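Side-chain contacts in mandelate racemase/muconate lactonizing protein (Alicyclobacillus acidocaldarius LAA1, PDB 3QLD), which is of unknown function but belongs to the enolase superfamily, pairing an N-terminal capping domain with a modified TIM barrel: residues A[114-119]-A[125-130]; A[253-258]-A[281-286]; A[308-313]-A[320-325]. One frame throughout, in Å; residues are numbered along the deposited sequence.

Contact 1: A[114-119]-A[125-130]; sequences AVWDWY and QPLVGL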
# COMPACT_ATOMS: atom_id res chain seq x y z
N ALA A 114 2.87 -18.64 -9.57
CA ALA A 114 3.46 -19.27 -10.78
C ALA A 114 4.42 -20.37 -10.29
O ALA A 114 4.52 -21.45 -10.92
CB ALA A 114 4.16 -18.22 -11.61
N VAL A 115 5.14 -20.15 -9.17
CA VAL A 115 6.05 -21.18 -8.67
C VAL A 115 5.28 -22.45 -8.15
O VAL A 115 5.67 -23.60 -8.45
CB VAL A 115 6.98 -20.63 -7.61
CG1 VAL A 115 7.87 -21.72 -7.02
CG2 VAL A 115 7.85 -19.57 -8.23
N TRP A 116 4.20 -22.23 -7.41
CA TRP A 116 3.27 -23.31 -7.04
C TRP A 116 2.77 -24.08 -8.27
O TRP A 116 2.64 -25.33 -8.25
CB TRP A 116 2.07 -22.76 -6.26
CG TRP A 116 2.31 -22.65 -4.79
CD1 TRP A 116 2.66 -21.53 -4.08
CD2 TRP A 116 2.16 -23.70 -3.81
NE1 TRP A 116 2.78 -21.83 -2.74
CE2 TRP A 116 2.45 -23.14 -2.55
CE3 TRP A 116 1.78 -25.05 -3.90
CZ2 TRP A 116 2.40 -23.89 -1.37
CZ3 TRP A 116 1.76 -25.82 -2.70
CH2 TRP A 116 2.06 -25.22 -1.47
N ASP A 117 2.48 -23.33 -9.33
CA ASP A 117 1.88 -23.88 -10.51
C ASP A 117 2.93 -24.70 -11.23
O ASP A 117 2.64 -25.81 -11.70
CB ASP A 117 1.33 -22.74 -11.39
CG ASP A 117 0.54 -23.24 -12.58
OD1 ASP A 117 -0.70 -23.48 -12.44
OD2 ASP A 117 1.18 -23.38 -13.68
N TRP A 118 4.14 -24.15 -11.35
CA TRP A 118 5.26 -24.86 -11.99
C TRP A 118 5.52 -26.13 -11.20
O TRP A 118 5.66 -27.20 -11.81
CB TRP A 118 6.53 -24.00 -12.01
CG TRP A 118 7.77 -24.83 -12.15
CD1 TRP A 118 8.28 -25.34 -13.33
CD2 TRP A 118 8.63 -25.30 -11.10
NE1 TRP A 118 9.42 -26.05 -13.08
CE2 TRP A 118 9.66 -26.06 -11.72
CE3 TRP A 118 8.66 -25.13 -9.69
CZ2 TRP A 118 10.69 -26.66 -10.99
CZ3 TRP A 118 9.70 -25.70 -8.97
CH2 TRP A 118 10.69 -26.49 -9.62
N TYR A 119 5.51 -26.04 -9.87
CA TYR A 119 5.84 -27.17 -9.02
C TYR A 119 4.86 -28.34 -9.19
O TYR A 119 5.29 -29.50 -9.24
CB TYR A 119 5.95 -26.74 -7.53
CG TYR A 119 6.27 -27.88 -6.59
CD1 TYR A 119 5.25 -28.68 -6.08
CD2 TYR A 119 7.58 -28.17 -6.25
CE1 TYR A 119 5.54 -29.77 -5.22
CE2 TYR A 119 7.89 -29.25 -5.37
CZ TYR A 119 6.85 -30.03 -4.87
OH TYR A 119 7.13 -31.08 -4.03
N GLN A 125 1.44 -33.51 -9.94
CA GLN A 125 0.43 -33.64 -8.89
C GLN A 125 -0.61 -32.55 -9.03
O GLN A 125 -0.25 -31.41 -9.33
CB GLN A 125 1.11 -33.52 -7.53
CG GLN A 125 2.06 -34.67 -7.24
CD GLN A 125 2.28 -34.89 -5.75
OE1 GLN A 125 2.31 -33.94 -4.97
NE2 GLN A 125 2.44 -36.15 -5.35
N PRO A 126 -1.90 -32.89 -8.85
CA PRO A 126 -2.92 -31.86 -8.82
C PRO A 126 -2.56 -30.71 -7.85
O PRO A 126 -2.23 -30.95 -6.67
CB PRO A 126 -4.17 -32.61 -8.34
CG PRO A 126 -4.00 -34.04 -8.97
CD PRO A 126 -2.48 -34.25 -8.96
N LEU A 127 -2.56 -29.48 -8.36
CA LEU A 127 -2.29 -28.29 -7.53
C LEU A 127 -3.22 -28.21 -6.33
O LEU A 127 -2.77 -27.97 -5.23
CB LEU A 127 -2.33 -26.98 -8.36
CG LEU A 127 -2.07 -25.68 -7.55
CD1 LEU A 127 -0.72 -25.69 -6.78
CD2 LEU A 127 -2.05 -24.53 -8.52
N VAL A 128 -4.52 -28.47 -6.53
CA VAL A 128 -5.45 -28.44 -5.40
C VAL A 128 -5.16 -29.40 -4.16
O VAL A 128 -5.21 -28.98 -2.98
CB VAL A 128 -6.91 -28.52 -5.88
CG1 VAL A 128 -7.24 -29.93 -6.42
CG2 VAL A 128 -7.86 -28.16 -4.73
N GLY A 129 -4.77 -30.65 -4.44
CA GLY A 129 -4.35 -31.60 -3.40
C GLY A 129 -3.07 -31.12 -2.75
O GLY A 129 -2.79 -31.37 -1.55
N LEU A 130 -2.26 -30.43 -3.54
CA LEU A 130 -1.00 -29.93 -3.02
C LEU A 130 -1.23 -28.91 -1.91
O LEU A 130 -0.47 -28.87 -0.95
CB LEU A 130 -0.15 -29.34 -4.14
CG LEU A 130 0.65 -30.33 -5.00
CD1 LEU A 130 1.85 -29.60 -5.47
CD2 LEU A 130 1.09 -31.58 -4.22

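Contact 2: A[253-258]-A[281-286]; sequences RELKLT and LRALDV. With SO4 (sulfate ion), chain C.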
# COMPACT_ATOMS: atom_id res chain seq x y z
N ARG A 253 -1.93 -9.99 9.12
CA ARG A 253 -1.95 -9.12 10.31
C ARG A 253 -3.21 -8.21 10.40
O ARG A 253 -3.73 -7.97 11.48
CB ARG A 253 -0.71 -8.24 10.38
CG ARG A 253 0.56 -9.02 10.84
CD ARG A 253 1.86 -8.28 10.46
NE ARG A 253 1.98 -8.23 9.00
CZ ARG A 253 2.69 -7.35 8.30
NH1 ARG A 253 3.39 -6.38 8.89
NH2 ARG A 253 2.69 -7.44 6.98
N GLU A 254 -3.67 -7.70 9.27
CA GLU A 254 -4.91 -6.90 9.26
C GLU A 254 -6.12 -7.77 9.64
O GLU A 254 -7.05 -7.32 10.25
CB GLU A 254 -5.14 -6.29 7.89
CG GLU A 254 -4.72 -4.78 7.78
CD GLU A 254 -5.19 -4.15 6.44
OE1 GLU A 254 -4.85 -4.71 5.37
OE2 GLU A 254 -5.90 -3.11 6.47
N LEU A 255 -6.09 -9.01 9.21
CA LEU A 255 -7.11 -10.00 9.57
C LEU A 255 -7.05 -10.26 11.05
O LEU A 255 -8.07 -10.32 11.68
CB LEU A 255 -6.92 -11.32 8.81
CG LEU A 255 -8.03 -12.39 9.10
CD1 LEU A 255 -9.39 -11.90 8.64
CD2 LEU A 255 -7.70 -13.68 8.36
N LYS A 256 -5.85 -10.42 11.63
CA LYS A 256 -5.71 -10.49 13.12
C LYS A 256 -6.36 -9.33 13.87
O LYS A 256 -7.06 -9.53 14.89
CB LYS A 256 -4.24 -10.72 13.59
CG LYS A 256 -3.79 -12.14 13.34
CD LYS A 256 -2.28 -12.36 13.72
CE LYS A 256 -1.89 -13.81 13.39
NZ LYS A 256 -0.53 -14.24 13.89
N LEU A 257 -6.14 -8.12 13.36
CA LEU A 257 -6.68 -6.92 13.97
C LEU A 257 -8.23 -6.92 13.80
O LEU A 257 -8.97 -6.59 14.74
CB LEU A 257 -6.06 -5.66 13.30
CG LEU A 257 -6.75 -4.34 13.72
CD1 LEU A 257 -6.57 -4.05 15.26
CD2 LEU A 257 -6.31 -3.16 12.88
N THR A 258 -8.70 -7.25 12.60
CA THR A 258 -10.17 -7.39 12.35
C THR A 258 -10.85 -8.26 13.38
O THR A 258 -11.85 -7.85 14.00
CB THR A 258 -10.44 -7.96 10.95
OG1 THR A 258 -9.97 -7.01 10.02
CG2 THR A 258 -11.94 -8.13 10.71
N LEU A 281 -3.58 -19.62 2.76
CA LEU A 281 -3.66 -20.70 3.82
C LEU A 281 -3.50 -20.11 5.22
O LEU A 281 -4.24 -20.52 6.13
CB LEU A 281 -2.61 -21.81 3.59
CG LEU A 281 -2.86 -22.56 2.28
CD1 LEU A 281 -1.70 -23.51 1.90
CD2 LEU A 281 -4.19 -23.27 2.30
N ARG A 282 -2.53 -19.21 5.42
CA ARG A 282 -2.39 -18.50 6.71
C ARG A 282 -3.59 -17.68 7.13
O ARG A 282 -3.96 -17.70 8.32
CB ARG A 282 -1.14 -17.65 6.80
CG ARG A 282 0.14 -18.46 6.77
CD ARG A 282 1.39 -17.65 6.95
NE ARG A 282 1.65 -16.76 5.80
CZ ARG A 282 1.56 -15.44 5.88
NH1 ARG A 282 1.79 -14.68 4.81
NH2 ARG A 282 1.26 -14.87 7.05
N ALA A 283 -4.23 -16.98 6.18
CA ALA A 283 -5.48 -16.25 6.44
C ALA A 283 -6.62 -17.17 6.84
O ALA A 283 -7.45 -16.82 7.71
CB ALA A 283 -5.94 -15.42 5.20
N LEU A 284 -6.73 -18.33 6.20
CA LEU A 284 -7.81 -19.24 6.53
C LEU A 284 -7.63 -19.83 7.96
O LEU A 284 -8.61 -20.07 8.65
CB LEU A 284 -7.91 -20.37 5.51
CG LEU A 284 -8.38 -19.94 4.12
CD1 LEU A 284 -8.62 -21.15 3.19
CD2 LEU A 284 -9.64 -19.06 4.20
N ASP A 285 -6.38 -20.07 8.35
CA ASP A 285 -6.06 -20.54 9.72
C ASP A 285 -6.61 -19.55 10.70
O ASP A 285 -7.34 -19.92 11.63
CB ASP A 285 -4.54 -20.65 9.96
CG ASP A 285 -4.01 -21.99 9.55
OD1 ASP A 285 -4.84 -22.89 9.29
OD2 ASP A 285 -2.76 -22.17 9.46
N VAL A 286 -6.21 -18.30 10.52
CA VAL A 286 -6.60 -17.23 11.44
C VAL A 286 -8.11 -16.98 11.42
O VAL A 286 -8.70 -16.74 12.49
CB VAL A 286 -5.81 -15.90 11.21
CG1 VAL A 286 -6.39 -14.71 12.10
CG2 VAL A 286 -4.33 -16.07 11.52
S SO4 C . 1.22 -11.16 6.60
O1 SO4 C . 2.31 -10.45 5.94
O2 SO4 C . 0.23 -11.57 5.60
O3 SO4 C . 1.70 -12.40 7.21
O4 SO4 C . 0.67 -10.26 7.62

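Contact 3: A[308-313]-A[320-325]; sequences HGLIAA and YATDLG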
# COMPACT_ATOMS: atom_id res chain seq x y z
N HIS A 308 -6.89 -20.67 -10.75
CA HIS A 308 -6.24 -20.58 -9.42
C HIS A 308 -7.17 -20.20 -8.27
O HIS A 308 -6.98 -20.67 -7.14
CB HIS A 308 -5.03 -19.61 -9.47
CG HIS A 308 -3.81 -20.20 -10.12
ND1 HIS A 308 -2.65 -19.48 -10.34
CD2 HIS A 308 -3.58 -21.45 -10.62
CE1 HIS A 308 -1.75 -20.27 -10.92
NE2 HIS A 308 -2.29 -21.47 -11.09
N GLY A 309 -8.17 -19.35 -8.58
CA GLY A 309 -9.13 -18.84 -7.63
C GLY A 309 -10.14 -19.96 -7.32
O GLY A 309 -10.55 -20.13 -6.20
N LEU A 310 -10.57 -20.70 -8.34
CA LEU A 310 -11.36 -21.93 -8.03
C LEU A 310 -10.61 -23.00 -7.21
O LEU A 310 -11.20 -23.61 -6.36
CB LEU A 310 -11.94 -22.50 -9.31
CG LEU A 310 -12.88 -21.55 -10.07
CD1 LEU A 310 -12.93 -21.82 -11.61
CD2 LEU A 310 -14.35 -21.51 -9.58
N ILE A 311 -9.32 -23.21 -7.44
CA ILE A 311 -8.53 -24.08 -6.58
C ILE A 311 -8.48 -23.60 -5.12
O ILE A 311 -8.68 -24.37 -4.22
CB ILE A 311 -7.14 -24.27 -7.18
CG1 ILE A 311 -7.27 -25.11 -8.47
CG2 ILE A 311 -6.13 -24.78 -6.15
CD1 ILE A 311 -6.08 -25.10 -9.37
N ALA A 312 -8.21 -22.32 -4.87
CA ALA A 312 -8.36 -21.80 -3.49
C ALA A 312 -9.82 -22.00 -2.93
O ALA A 312 -10.01 -22.27 -1.73
CB ALA A 312 -7.99 -20.31 -3.46
N ALA A 313 -10.83 -21.84 -3.75
CA ALA A 313 -12.21 -22.02 -3.26
C ALA A 313 -12.56 -23.45 -2.84
O ALA A 313 -13.60 -23.66 -2.22
CB ALA A 313 -13.16 -21.58 -4.27
N TYR A 320 -18.91 -20.43 1.88
CA TYR A 320 -19.91 -19.81 1.03
C TYR A 320 -19.44 -19.87 -0.44
O TYR A 320 -18.26 -20.23 -0.74
CB TYR A 320 -20.19 -18.35 1.43
CG TYR A 320 -20.64 -18.15 2.89
CD1 TYR A 320 -21.36 -19.14 3.58
CD2 TYR A 320 -20.36 -16.94 3.57
CE1 TYR A 320 -21.79 -18.95 4.92
CE2 TYR A 320 -20.78 -16.73 4.90
CZ TYR A 320 -21.49 -17.74 5.56
OH TYR A 320 -21.90 -17.53 6.87
N ALA A 321 -20.40 -19.54 -1.30
CA ALA A 321 -20.30 -19.55 -2.74
C ALA A 321 -19.23 -18.57 -3.18
O ALA A 321 -19.00 -17.53 -2.51
CB ALA A 321 -21.64 -19.10 -3.36
N THR A 322 -18.62 -18.90 -4.32
CA THR A 322 -17.66 -18.02 -5.01
C THR A 322 -18.31 -17.04 -5.97
O THR A 322 -19.41 -17.28 -6.50
CB THR A 322 -16.49 -18.85 -5.66
OG1 THR A 322 -15.52 -17.94 -6.24
CG2 THR A 322 -17.03 -19.85 -6.77
N ASP A 323 -17.69 -15.86 -6.13
CA ASP A 323 -18.09 -14.96 -7.18
C ASP A 323 -17.48 -15.37 -8.56
O ASP A 323 -17.72 -14.69 -9.52
CB ASP A 323 -17.64 -13.51 -6.87
CG ASP A 323 -18.59 -12.75 -5.90
OD1 ASP A 323 -19.65 -13.30 -5.48
OD2 ASP A 323 -18.27 -11.58 -5.58
N LEU A 324 -16.63 -16.39 -8.61
CA LEU A 324 -15.88 -16.73 -9.83
C LEU A 324 -16.81 -17.59 -10.65
O LEU A 324 -17.06 -18.70 -10.26
CB LEU A 324 -14.63 -17.54 -9.50
CG LEU A 324 -13.52 -16.76 -8.73
CD1 LEU A 324 -12.44 -17.71 -8.27
CD2 LEU A 324 -12.90 -15.69 -9.66
N GLY A 325 -17.35 -17.03 -11.73
CA GLY A 325 -18.34 -17.68 -12.56
C GLY A 325 -17.75 -18.12 -13.89
O GLY A 325 -16.55 -18.03 -14.10

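Contact 1: A[114-119]-A[125-130]
Trp116, Leu130 and Leu127 bury nearly equal areas here, each a little over 60 of the 252 Å² that the two segments hide from solvent. The benzo part of the indole does the touching on the helix side: Trp116 CE3 lies 3.9 Å from Leu127 CD1, and Trp116 CZ3 lies 4.3 Å from Leu130 CB. Both Leu127 CD1 and the carbonyl oxygen of Leu130 meet the indole obliquely, and the Trp116 and Leu127 side chains cross at about a right angle. Leu127 CD1 reaches as far as the main chain of helix 105-123, 3.7 Å from Trp116 O, because a chi1 of 179° swings CG away from the Leu127 backbone N.

Leu130 serves a second aromatic. Its CD1 sits in the ring plane of Tyr119, at the edge, 3.6 Å from Tyr119 CD1 and 3.7 Å from Tyr119 CE1, so this is an edge contact rather than packing over the ring face. Both segments belong to the mandelate racemase/muconate lactonizing N-terminal domain: the chain leaves helix 105-123, turns, and starts the short helix 127-130 after Pro126 at its N-cap. Across the turn Asp117 and Leu127 have the closest CA atoms, 6.8 Å apart.

Asp117 OD1 comes within 4.3 Å of the Leu127 CD2 methyl, a loose van der Waals approach, while the carboxylate is engaged elsewhere: OD2 accepts from Trp45 N, and OD1 from His308 NE2 and Val356 N. Beyond the pair, Phe277 meets the Trp116 ring edge-to-face, and Pro91 touches both Trp116 and Tyr119.

Contact 2: A[253-258]-A[281-286]
The guanidinium groups of Arg253 and Arg282 both present an edge to one sulfate ion, probably from the crystallisation liquor, which bridges the two helices. On Arg253, O4 of the sulfate lies in the guanidinium plane and takes an almost straight bond from NE, 2.8 Å with an N-H...O angle of 176°. The same oxygen also accepts from the backbone N of Arg253, at 3.0 Å, so main chain and side chain of one residue hold it together. The bend at chi3 (-66°) folds the Arg253 chain round this oxygen. From the other helix, Arg282 NH2 bonds to O3, with the sulfur in the plane of its guanidinium; the modelled 2.5 Å between Arg282 NH2 and sulfate O3 is shorter than usual and its exact value doubtful. The bond from NH1 to O3 is weak. Arg105 NH2 and Val252 N also bond to the sulfate, whose negative charge would balance the positive charges gathered round it.

Beside this polar bridge, the direct contact is apolar. Leu255 and Val286 lie alongside each other, pointing opposite ways, and Leu255 CD2 is 4.1 Å from Val286 CB. The same methyl reaches the neighbouring turn, lying 4.0 Å from Ala283 CB and 3.2 Å from Ala283 O. Lys256, its chain extended beyond CG, passes across Val286 and brings CE to 3.8 Å from Val286 CG2, so that its aliphatic part borders the exposed side of the contact. Leu255 also touches Leu267 of strand 266-269, the strand that lies between the two helices in sequence. The axes of segments 253-258 and 281-286 approach to 9.8 Å at 12°, the near-parallel packing of successive outer helices in the beta-alpha repeats of a TIM barrel.

Contact 3: A[308-313]-A[320-325]
Leu324 lays its CD1 methyl over the backbone between Gly309 and Leu310, 3.4 Å from Gly309 C and 3.5 Å from Leu310 N. Gly309 has no side chain, so the methyl can lie against bare backbone. The Leu324 side chain is aimed onto the helix by a chi1 of -68°, which sets CG opposite the carbonyl carbon, while CB is left to meet Leu310.

Leu310 is the second partner. Its side chain runs antiparallel to that of Leu324, and Leu310 CD2 lies 4.0 Å from both Leu324 CB and Leu324 O. That carbonyl oxygen is buried by the contact and has no hydrogen-bonding partner in the model. Further along, Leu310 CD2 touches Thr322 CG2 at 4.2 Å, so a single methyl bridges two residues of the loop.

Segment 320-325, though irregular, closes the modified TIM barrel between strands 137-144 and 293-296, in the place of an eighth barrel strand: the backbone of Thr322 bonds to Glu139 and Ser141 on one side, and that of Asp323 to Val296 on the other. Helix 303-313 packs on the outside of this closure. Leu310, Ala313 and Thr322 all touch Val138 of strand 137-144, and Leu324 packs on Val296 of strand 293-296.

The loop is shaped by an ST turn, in which Thr322 OG1 accepts from Leu324 N at 3.0 Å with an N-H...O angle of 160°. OG1 is also hydrogen-bonded to Val296 O, so the hydroxyl ties the turn to strand 293-296. Between Thr322 and Leu324, Asp323 forms salt bridges with Lys169 and Arg167.

Overall arrangement
The three contacts follow one another along the chain without interleaving. Contact 1 belongs to the N-terminal domain, contacts 2 and 3 to the enolase-like C-terminal barrel. Contacts 1 and 3, with centres 16 Å apart, touch directly: besides the Asp117-His308 link, Val128 and Leu127 pack on Ile311 of helix 303-313. That helix therefore faces the N-terminal domain as well as the segment closing the barrel. Contact 2 joins helices 252-261 and 277-289; its centre is 23 Å from that of contact 1 and 19 Å from that of contact 3, though nearest atoms come to about 5 Å without touching. Phe277, which meets His308 edge-to-face, starts helix 277-289, and helix 252-261 also meets the second subunit.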